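Collagen adhesin (PDB 2F68) binds host collagen as a surface adhesin of Staphylococcus aureus, probably by wrapping two domains round the collagen triple helix in a "collagen hug". Local coordinates at residues 61-66 with 86-91; 67-72 with 296-301. All blocks are in the same frame, centred on the assembly; numbering follows the deposited sequence.

Contact 1: 61-66 with 86-91; sequences TVKIEG and TPDGAT
The pyrrolidine ring of Pro87 lies against the carbonyl of Gly66. From CB, 4.0 Å from Gly66 O, the ring passes to CG at 3.8 Å and CD at 3.7 Å from the same oxygen. It closes at Pro87 N, 3.1 Å from Gly66 O; as a tertiary amide nitrogen it has no hydrogen to offer, so the approach is close packing, and Pro87 CA makes a bent CA-H...O contact with the same carbonyl. A second, straighter CA-H...O contact runs from Glu65 CA to Pro87 O (3.5 Å, 166° at the hydrogen). Pro87 is the second residue of a type I turn, Thr86 to Gly89, in the tight hairpin between strands 78-86 and 89-94 of the Ig-like domain, and Gly89 O takes both Thr86 N and Thr86 OG1. Two waters bridge the turn to Lys63, whose chain is extended until chi4 (69°) turns NZ. One water accepts from Lys63 NZ at 3.0 Å and can donate to Pro87 O at 2.7 Å, one of several acceptors around it; the other, 2.8 Å from Asp88 OD1, joins it to Lys63 NZ. Lys63 NZ also donates to Thr58 O, while Trp56 NE1 makes a weak hydrogen bond to Pro87 O.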
ATOM      1  N   THR A  61       7.078  -3.089  19.101  1.00 22.26           N
ATOM      2  CA  THR A  61       8.332  -2.723  18.442  1.00 22.62           C
ATOM      3  C   THR A  61       8.232  -2.899  16.928  1.00 24.04           C
ATOM      4  O   THR A  61       8.752  -2.083  16.164  1.00 22.41           O
ATOM      5  CB  THR A  61       9.526  -3.546  18.974  1.00 23.62           C
ATOM      6  OG1 THR A  61       9.217  -4.944  18.912  1.00 23.46           O
ATOM      7  CG2 THR A  61       9.843  -3.164  20.413  1.00 20.82           C
ATOM      8  N   VAL A  62       7.559  -3.969  16.507  1.00 22.65           N
ATOM      9  CA  VAL A  62       7.336  -4.252  15.089  1.00 23.76           C
ATOM     10  C   VAL A  62       5.850  -4.387  14.760  1.00 23.53           C
ATOM     11  O   VAL A  62       5.069  -4.902  15.566  1.00 23.02           O
ATOM     12  CB  VAL A  62       8.104  -5.511  14.605  1.00 24.08           C
ATOM     13  CG1 VAL A  62       9.555  -5.166  14.304  1.00 25.52           C
ATOM     14  CG2 VAL A  62       8.005  -6.650  15.621  1.00 25.34           C
ATOM     15  N   LYS A  63       5.472  -3.921  13.572  1.00 24.11           N
ATOM     16  CA  LYS A  63       4.084  -3.961  13.121  1.00 25.11           C
ATOM     17  C   LYS A  63       3.972  -4.595  11.737  1.00 23.84           C
ATOM     18  O   LYS A  63       4.647  -4.176  10.793  1.00 23.92           O
ATOM     19  CB  LYS A  63       3.486  -2.549  13.116  1.00 26.24           C
ATOM     20  CG  LYS A  63       2.005  -2.480  12.757  1.00 29.00           C
ATOM     21  CD  LYS A  63       1.469  -1.063  12.905  1.00 28.88           C
ATOM     22  CE  LYS A  63       0.018  -0.951  12.451  1.00 32.41           C
ATOM     23  NZ  LYS A  63      -0.932  -1.659  13.356  1.00 34.65           N
ATOM     24  N   ILE A  64       3.119  -5.610  11.631  1.00 21.89           N
ATOM     25  CA  ILE A  64       2.833  -6.264  10.356  1.00 21.32           C
ATOM     26  C   ILE A  64       1.423  -5.895   9.899  1.00 21.41           C
ATOM     27  O   ILE A  64       0.456  -6.054  10.648  1.00 19.33           O
ATOM     28  CB  ILE A  64       3.003  -7.811  10.442  1.00 20.67           C
ATOM     29  CG1 ILE A  64       4.432  -8.192  10.868  1.00 21.30           C
ATOM     30  CG2 ILE A  64       2.612  -8.490   9.124  1.00 17.67           C
ATOM     31  CD1 ILE A  64       5.543  -7.776   9.897  1.00 22.32           C
ATOM     32  N   GLU A  65       1.320  -5.389   8.673  1.00 22.86           N
ATOM     33  CA  GLU A  65       0.043  -4.955   8.115  1.00 23.43           C
ATOM     34  C   GLU A  65      -0.297  -5.729   6.845  1.00 23.18           C
ATOM     35  O   GLU A  65       0.383  -5.600   5.824  1.00 22.11           O
ATOM     36  CB  GLU A  65       0.060  -3.448   7.835  1.00 24.52           C
ATOM     37  CG  GLU A  65       0.266  -2.576   9.067  1.00 26.95           C
ATOM     38  CD  GLU A  65       0.288  -1.092   8.744  1.00 29.14           C
ATOM     39  OE1 GLU A  65      -0.731  -0.569   8.245  1.00 29.87           O
ATOM     40  OE2 GLU A  65       1.325  -0.444   9.002  1.00 35.43           O
ATOM     41  N   GLY A  66      -1.351  -6.538   6.921  1.00 21.67           N
ATOM     42  CA  GLY A  66      -1.808  -7.329   5.783  1.00 21.74           C
ATOM     43  C   GLY A  66      -2.615  -6.503   4.804  1.00 21.62           C
ATOM     44  O   GLY A  66      -3.611  -5.883   5.180  1.00 21.26           O
ATOM     45  N   THR A  86      -6.812  -8.979   6.193  1.00 21.46           N
ATOM     46  CA  THR A  86      -7.000  -7.650   6.777  1.00 21.19           C
ATOM     47  C   THR A  86      -5.695  -7.170   7.428  1.00 21.65           C
ATOM     48  O   THR A  86      -4.829  -7.991   7.742  1.00 20.25           O
ATOM     49  CB  THR A  86      -8.149  -7.639   7.820  1.00 22.34           C
ATOM     50  OG1 THR A  86      -7.954  -8.693   8.772  1.00 22.44           O
ATOM     51  CG2 THR A  86      -9.504  -7.811   7.143  1.00 23.06           C
ATOM     52  N   PRO A  87      -5.543  -5.841   7.624  1.00 21.12           N
ATOM     53  CA  PRO A  87      -4.341  -5.258   8.243  1.00 21.60           C
ATOM     54  C   PRO A  87      -3.946  -5.841   9.605  1.00 21.17           C
ATOM     55  O   PRO A  87      -2.816  -5.634  10.052  1.00 21.75           O
ATOM     56  CB  PRO A  87      -4.712  -3.780   8.400  1.00 22.62           C
ATOM     57  CG  PRO A  87      -5.701  -3.533   7.333  1.00 20.34           C
ATOM     58  CD  PRO A  87      -6.506  -4.791   7.238  1.00 21.84           C
ATOM     59  N   ASP A  88      -4.863  -6.562  10.249  1.00 20.91           N
ATOM     60  CA  ASP A  88      -4.613  -7.121  11.577  1.00 20.78           C
ATOM     61  C   ASP A  88      -4.685  -8.649  11.640  1.00 20.42           C
ATOM     62  O   ASP A  88      -4.319  -9.247  12.655  1.00 20.63           O
ATOM     63  CB  ASP A  88      -5.568  -6.500  12.607  1.00 22.00           C
ATOM     64  CG  ASP A  88      -5.328  -5.009  12.812  1.00 22.40           C
ATOM     65  OD1 ASP A  88      -4.194  -4.535  12.577  1.00 22.73           O
ATOM     66  OD2 ASP A  88      -6.280  -4.308  13.216  1.00 26.88           O
ATOM     67  N   GLY A  89      -5.146  -9.278  10.560  1.00 19.13           N
ATOM     68  CA  GLY A  89      -5.251 -10.737  10.505  1.00 20.94           C
ATOM     69  C   GLY A  89      -5.706 -11.300   9.172  1.00 21.58           C
ATOM     70  O   GLY A  89      -6.256 -10.582   8.336  1.00 20.77           O
ATOM     71  N   ALA A  90      -5.469 -12.596   8.977  1.00 20.34           N
ATOM     72  CA  ALA A  90      -5.911 -13.307   7.780  1.00 21.05           C
ATOM     73  C   ALA A  90      -6.730 -14.534   8.169  1.00 21.06           C
ATOM     74  O   ALA A  90      -6.308 -15.328   9.013  1.00 21.69           O
ATOM     75  CB  ALA A  90      -4.719 -13.704   6.922  1.00 19.83           C
ATOM     76  N   THR A  91      -7.900 -14.683   7.552  1.00 21.61           N
ATOM     77  CA  THR A  91      -8.832 -15.754   7.907  1.00 23.08           C
ATOM     78  C   THR A  91      -9.273 -16.566   6.687  1.00 22.98           C
ATOM     79  O   THR A  91      -9.699 -16.005   5.674  1.00 23.41           O
ATOM     80  CB  THR A  91     -10.073 -15.200   8.654  1.00 24.16           C
ATOM     81  OG1 THR A  91      -9.657 -14.257   9.650  1.00 23.00           O
ATOM     82  CG2 THR A  91     -10.855 -16.326   9.326  1.00 26.93           C
TER
HETATM   83  O   HOH W   1      -1.350  -4.266  11.921  1.00 29.73           O
HETATM   84  O   HOH W   2      -3.765  -1.933  11.727  1.00 35.12           O

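Contact 2: 67-72 with 296-301; sequences YSKTVP and HNINAN
Ile298 drops its CD1 methyl onto the middle of one face of the Tyr67 ring, 3.5 Å from the centroid and only 8° off the ring normal, a CH-pi contact. Its other branch, CG2, packs 3.6 Å from Tyr67 CB, and the two side chains cross at about a right angle. With CG1 anti to its own carbonyl carbon (chi1 -58°), Ile298 spreads both branches over the tyrosine; Met159, Lys32 and Glu111 also touch it. The segment 296-301 carries the chain from the collagen-binding domain into strand 300-307, which pairs antiparallel with strand 104-116 of the Ig-like domain, consistent with the latch of the collagen-hug model. Two residues on from Tyr67, Lys69 is the next side chain to face segment 296-301. CG rests 3.8 Å from Ala300 CB; beyond it the bend at chi2 (-77°) brings CE within 3.6 Å of Ile298 O. The ammonium group then reaches a water, 2.9 Å from Lys69 NZ, which donates to Asn297 OD1 at 3.0 Å. That amide oxygen also takes Ile298 N from above its carbonyl plane, and Asn297 ND2 hydrogen-bonds to Gln267 O. Further on, Val71 CG2 touches Ala300 as well, 3.4 Å from its O and 3.8 Å from its CB.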
ATOM      1  N   TYR A  67      -2.182  -6.494   3.545  1.00 22.53           N
ATOM      2  CA  TYR A  67      -2.882  -5.763   2.490  1.00 23.29           C
ATOM      3  C   TYR A  67      -4.253  -6.380   2.219  1.00 24.37           C
ATOM      4  O   TYR A  67      -4.363  -7.582   1.961  1.00 24.35           O
ATOM      5  CB  TYR A  67      -2.043  -5.719   1.211  1.00 23.28           C
ATOM      6  CG  TYR A  67      -0.797  -4.862   1.315  1.00 24.09           C
ATOM      7  CD1 TYR A  67       0.440  -5.431   1.612  1.00 23.97           C
ATOM      8  CD2 TYR A  67      -0.858  -3.484   1.111  1.00 23.59           C
ATOM      9  CE1 TYR A  67       1.589  -4.647   1.706  1.00 24.69           C
ATOM     10  CE2 TYR A  67       0.282  -2.692   1.203  1.00 23.59           C
ATOM     11  CZ  TYR A  67       1.501  -3.279   1.500  1.00 24.72           C
ATOM     12  OH  TYR A  67       2.630  -2.498   1.592  1.00 25.80           O
ATOM     13  N   SER A  68      -5.288  -5.544   2.287  1.00 25.54           N
ATOM     14  CA  SER A  68      -6.682  -5.988   2.200  1.00 26.09           C
ATOM     15  C   SER A  68      -7.021  -6.669   0.873  1.00 26.24           C
ATOM     16  O   SER A  68      -7.095  -6.016  -0.169  1.00 25.84           O
ATOM     17  CB  SER A  68      -7.636  -4.819   2.463  1.00 25.54           C
ATOM     18  OG  SER A  68      -7.451  -4.289   3.764  1.00 30.84           O
ATOM     19  N   LYS A  69      -7.219  -7.984   0.928  1.00 25.87           N
ATOM     20  CA  LYS A  69      -7.565  -8.779  -0.251  1.00 25.84           C
ATOM     21  C   LYS A  69      -8.571  -9.882   0.077  1.00 25.78           C
ATOM     22  O   LYS A  69      -8.577 -10.421   1.187  1.00 23.24           O
ATOM     23  CB  LYS A  69      -6.309  -9.391  -0.884  1.00 25.54           C
ATOM     24  CG  LYS A  69      -5.503  -8.442  -1.770  1.00 29.84           C
ATOM     25  CD  LYS A  69      -6.149  -8.253  -3.138  1.00 32.99           C
ATOM     26  CE  LYS A  69      -5.340  -7.301  -4.005  1.00 31.81           C
ATOM     27  NZ  LYS A  69      -5.960  -7.106  -5.344  1.00 34.07           N
ATOM     28  N   THR A  70      -9.416 -10.206  -0.899  1.00 25.32           N
ATOM     29  CA  THR A  70     -10.388 -11.289  -0.770  1.00 26.87           C
ATOM     30  C   THR A  70     -10.257 -12.252  -1.953  1.00 27.66           C
ATOM     31  O   THR A  70     -10.655 -11.931  -3.076  1.00 26.14           O
ATOM     32  CB  THR A  70     -11.837 -10.751  -0.662  1.00 27.63           C
ATOM     33  OG1 THR A  70     -11.895  -9.712   0.323  1.00 28.06           O
ATOM     34  CG2 THR A  70     -12.803 -11.865  -0.272  1.00 27.46           C
ATOM     35  N   VAL A  71      -9.686 -13.426  -1.689  1.00 27.45           N
ATOM     36  CA  VAL A  71      -9.429 -14.425  -2.728  1.00 28.88           C
ATOM     37  C   VAL A  71     -10.241 -15.700  -2.472  1.00 28.93           C
ATOM     38  O   VAL A  71     -10.120 -16.306  -1.407  1.00 27.93           O
ATOM     39  CB  VAL A  71      -7.916 -14.769  -2.837  1.00 29.06           C
ATOM     40  CG1 VAL A  71      -7.649 -15.690  -4.024  1.00 29.82           C
ATOM     41  CG2 VAL A  71      -7.079 -13.502  -2.961  1.00 33.11           C
ATOM     42  N   PRO A  72     -11.077 -16.105  -3.448  1.00 30.09           N
ATOM     43  CA  PRO A  72     -11.899 -17.307  -3.292  1.00 29.40           C
ATOM     44  C   PRO A  72     -11.114 -18.611  -3.454  1.00 28.97           C
ATOM     45  O   PRO A  72     -10.141 -18.665  -4.210  1.00 26.99           O
ATOM     46  CB  PRO A  72     -12.934 -17.168  -4.412  1.00 29.09           C
ATOM     47  CG  PRO A  72     -12.247 -16.372  -5.460  1.00 31.14           C
ATOM     48  CD  PRO A  72     -11.308 -15.441  -4.746  1.00 29.58           C
ATOM     49  N   HIS A 296       3.784  -0.869  -7.299  1.00 24.77           N
ATOM     50  CA  HIS A 296       3.416  -2.240  -7.640  1.00 27.13           C
ATOM     51  C   HIS A 296       2.118  -2.661  -6.956  1.00 26.89           C
ATOM     52  O   HIS A 296       1.892  -2.347  -5.785  1.00 26.87           O
ATOM     53  CB  HIS A 296       4.543  -3.208  -7.271  1.00 27.92           C
ATOM     54  CG  HIS A 296       5.824  -2.951  -8.001  1.00 30.14           C
ATOM     55  ND1 HIS A 296       6.842  -2.189  -7.472  1.00 36.67           N
ATOM     56  CD2 HIS A 296       6.250  -3.353  -9.222  1.00 34.52           C
ATOM     57  CE1 HIS A 296       7.842  -2.133  -8.334  1.00 33.88           C
ATOM     58  NE2 HIS A 296       7.508  -2.831  -9.404  1.00 35.40           N
ATOM     59  N   ASN A 297       1.274  -3.371  -7.701  1.00 26.72           N
ATOM     60  CA  ASN A 297       0.002  -3.872  -7.186  1.00 27.53           C
ATOM     61  C   ASN A 297       0.201  -5.077  -6.270  1.00 27.85           C
ATOM     62  O   ASN A 297       1.158  -5.837  -6.430  1.00 27.14           O
ATOM     63  CB  ASN A 297      -0.935  -4.232  -8.343  1.00 27.56           C
ATOM     64  CG  ASN A 297      -2.400  -4.283  -7.926  1.00 30.46           C
ATOM     65  OD1 ASN A 297      -2.761  -3.917  -6.806  1.00 32.04           O
ATOM     66  ND2 ASN A 297      -3.253  -4.737  -8.838  1.00 31.10           N
ATOM     67  N   ILE A 298      -0.711  -5.241  -5.314  1.00 28.66           N
ATOM     68  CA  ILE A 298      -0.618  -6.312  -4.322  1.00 29.65           C
ATOM     69  C   ILE A 298      -1.024  -7.666  -4.904  1.00 29.07           C
ATOM     70  O   ILE A 298      -2.074  -7.794  -5.538  1.00 29.52           O
ATOM     71  CB  ILE A 298      -1.458  -5.991  -3.049  1.00 29.53           C
ATOM     72  CG1 ILE A 298      -1.011  -4.665  -2.407  1.00 30.60           C
ATOM     73  CG2 ILE A 298      -1.410  -7.148  -2.043  1.00 30.70           C
ATOM     74  CD1 ILE A 298       0.487  -4.557  -2.089  1.00 32.88           C
ATOM     75  N   ASN A 299      -0.173  -8.666  -4.681  1.00 29.67           N
ATOM     76  CA  ASN A 299      -0.420 -10.028  -5.140  1.00 30.69           C
ATOM     77  C   ASN A 299      -0.999 -10.906  -4.034  1.00 29.39           C
ATOM     78  O   ASN A 299      -0.440 -10.986  -2.936  1.00 28.54           O
ATOM     79  CB  ASN A 299       0.870 -10.655  -5.683  1.00 31.37           C
ATOM     80  CG  ASN A 299       1.483  -9.852  -6.820  1.00 36.64           C
ATOM     81  OD1 ASN A 299       0.784  -9.397  -7.728  1.00 39.29           O
ATOM     82  ND2 ASN A 299       2.799  -9.683  -6.778  1.00 36.99           N
ATOM     83  N   ALA A 300      -2.122 -11.555  -4.331  1.00 29.36           N
ATOM     84  CA  ALA A 300      -2.772 -12.466  -3.393  1.00 28.59           C
ATOM     85  C   ALA A 300      -3.448 -13.619  -4.130  1.00 29.04           C
ATOM     86  O   ALA A 300      -4.317 -13.403  -4.978  1.00 28.03           O
ATOM     87  CB  ALA A 300      -3.775 -11.717  -2.523  1.00 27.98           C
ATOM     88  N   ASN A 301      -3.034 -14.841  -3.801  1.00 27.17           N
ATOM     89  CA  ASN A 301      -3.556 -16.047  -4.443  1.00 28.01           C
ATOM     90  C   ASN A 301      -3.891 -17.149  -3.441  1.00 27.66           C
ATOM     91  O   ASN A 301      -3.242 -17.272  -2.400  1.00 27.43           O
ATOM     92  CB  ASN A 301      -2.559 -16.579  -5.480  1.00 28.75           C
ATOM     93  CG  ASN A 301      -2.348 -15.620  -6.641  1.00 35.79           C
ATOM     94  OD1 ASN A 301      -3.305 -15.117  -7.234  1.00 44.21           O
ATOM     95  ND2 ASN A 301      -1.089 -15.371  -6.978  1.00 40.85           N
TER
HETATM   96  O   HOH W   3      -5.509  -4.245  -5.579  1.00 34.16           O

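Strand 62-75 supplies one side of both contacts: residues 61-66 serve contact 1 and, straight after Gly66, residues 67-72 serve contact 2. The centres lie about 14 Å apart, and the two touch where Pro87 CD packs 3.6 Å from Ser68 OG. Contact 1 is internal to the Ig-like domain, whereas contact 2 brings in a segment more than 220 residues further along the chain. The loop with Pro161, between strands 154-156 and 166-173, touches both neighbourhoods: Glu65 packs on Pro161, whose carbonyl accepts from Ser68 OG. Contact 2 thus lies where the two domains meet, with contact 1 beside it; the structure holds no collagen.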